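Local atomic coordinates of possible atls1-like light-inducible protein (PDB entry 2XCZ), a protein that belongs to the macrophage migration inhibitory factor (MIF) family and assembles from three copies of a small alpha/beta chain. Residues E100-A104 with R105-W109. Residues are numbered along the deposited sequence; the frame is centred on the assembly and turned at random.
Sequences EDVPA and RLWGW
Trp-107, at the end of the turn 103-107, sets the benzo edge of its indole against Val-102. Its CB lies 3.6 Å from the carbonyl O of Ala-104. CG stands anti to the backbone N (chi1 -164°), which sends the ring back toward the end of strand 95-101. At the benzo edge, CE3 meets Val-102 CB at 3.7 Å, near the ring plane. Further out, CZ3 lies 4.0 Å from Val-102 CG2. The two side chains cross at about a right angle. The other methyl of Val-102, CG1, reaches Leu-106 CB at 3.9 Å. Leu-106 CD1 in turn lies 3.9 Å from Pro-103 CD, against the CG-CD side of the proline ring. Two backbone bonds close the turn: Leu-106 N to Pro-103 O (2.8 Å) and Trp-107 N to Ala-104 O (3.0 Å). Both donors sit above the carbonyl plane of their acceptor. Phe-114 of the same chain and Tyr-96 of the second subunit each meet the Trp-107 ring edge-to-face. Arg-105 NH2 bonds to Leu-68 O of that subunit. A short 3-10 turn thus links the last strand of the four-stranded sheet to strand 107-109, which extends a sheet of the neighbouring subunit, as in MIF-family trimers.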
# COMPACT_ATOMS: atom_id res chain seq x y z
N GLU A 100 8.92 -2.70 6.67
CA GLU A 100 8.50 -4.02 7.15
C GLU A 100 9.60 -5.04 6.83
O GLU A 100 10.11 -5.09 5.71
CB GLU A 100 7.19 -4.43 6.47
CG GLU A 100 6.62 -5.77 6.94
CD GLU A 100 5.22 -6.02 6.40
OE1 GLU A 100 5.06 -6.16 5.16
OE2 GLU A 100 4.28 -6.08 7.21
N ASP A 101 10.02 -5.79 7.85
CA ASP A 101 10.87 -6.96 7.66
C ASP A 101 9.92 -8.14 7.50
O ASP A 101 9.25 -8.57 8.45
CB ASP A 101 11.82 -7.11 8.87
CG ASP A 101 12.68 -8.36 8.79
OD1 ASP A 101 12.48 -9.22 7.90
OD2 ASP A 101 13.58 -8.50 9.66
N VAL A 102 9.83 -8.65 6.27
CA VAL A 102 8.82 -9.64 5.89
C VAL A 102 9.42 -11.05 5.97
O VAL A 102 10.49 -11.27 5.41
CB VAL A 102 8.33 -9.42 4.45
CG1 VAL A 102 7.21 -10.41 4.11
CG2 VAL A 102 7.84 -7.99 4.26
N PRO A 103 8.74 -11.98 6.68
CA PRO A 103 9.23 -13.36 6.63
C PRO A 103 9.17 -13.89 5.22
O PRO A 103 8.24 -13.56 4.46
CB PRO A 103 8.25 -14.11 7.55
CG PRO A 103 7.72 -13.06 8.45
CD PRO A 103 7.58 -11.85 7.57
N ALA A 104 10.18 -14.68 4.84
CA ALA A 104 10.28 -15.19 3.47
C ALA A 104 9.02 -15.94 3.01
O ALA A 104 8.59 -15.79 1.86
CB ALA A 104 11.53 -16.06 3.33
N ARG A 105 8.40 -16.70 3.90
CA ARG A 105 7.17 -17.42 3.55
C ARG A 105 5.95 -16.51 3.29
O ARG A 105 4.94 -16.96 2.74
CB ARG A 105 6.82 -18.48 4.60
CG ARG A 105 6.49 -17.96 5.98
CD ARG A 105 5.97 -19.11 6.86
NE ARG A 105 4.70 -19.67 6.35
CZ ARG A 105 3.50 -19.18 6.63
NH1 ARG A 105 3.36 -18.12 7.42
NH2 ARG A 105 2.42 -19.76 6.13
N LEU A 106 6.08 -15.23 3.65
CA LEU A 106 5.05 -14.22 3.38
C LEU A 106 5.40 -13.33 2.18
O LEU A 106 4.79 -12.28 1.97
CB LEU A 106 4.77 -13.35 4.62
CG LEU A 106 4.27 -14.10 5.87
CD1 LEU A 106 3.98 -13.15 7.01
CD2 LEU A 106 3.05 -14.94 5.51
N TRP A 107 6.37 -13.78 1.38
CA TRP A 107 6.82 -13.04 0.22
C TRP A 107 6.70 -13.94 -1.01
O TRP A 107 7.51 -14.84 -1.22
CB TRP A 107 8.27 -12.56 0.41
CG TRP A 107 8.67 -11.47 -0.57
CD1 TRP A 107 8.58 -11.51 -1.94
CD2 TRP A 107 9.17 -10.18 -0.24
NE1 TRP A 107 9.01 -10.32 -2.48
CE2 TRP A 107 9.38 -9.48 -1.46
CE3 TRP A 107 9.46 -9.53 0.96
CZ2 TRP A 107 9.88 -8.18 -1.51
CZ3 TRP A 107 9.96 -8.23 0.92
CH2 TRP A 107 10.16 -7.56 -0.31
N GLY A 108 5.69 -13.66 -1.83
CA GLY A 108 5.46 -14.44 -3.04
C GLY A 108 6.27 -13.95 -4.22
O GLY A 108 6.50 -12.76 -4.38
N TRP A 109 6.72 -14.90 -5.04
CA TRP A 109 7.47 -14.56 -6.24
C TRP A 109 7.45 -15.80 -7.14
O TRP A 109 7.58 -16.91 -6.65
CB TRP A 109 8.91 -14.17 -5.90
CG TRP A 109 9.78 -14.03 -7.11
CD1 TRP A 109 9.60 -13.15 -8.12
CD2 TRP A 109 10.93 -14.81 -7.44
NE1 TRP A 109 10.58 -13.32 -9.07
CE2 TRP A 109 11.41 -14.33 -8.68
CE3 TRP A 109 11.60 -15.87 -6.82
CZ2 TRP A 109 12.54 -14.87 -9.31
CZ3 TRP A 109 12.74 -16.41 -7.44
CH2 TRP A 109 13.19 -15.91 -8.68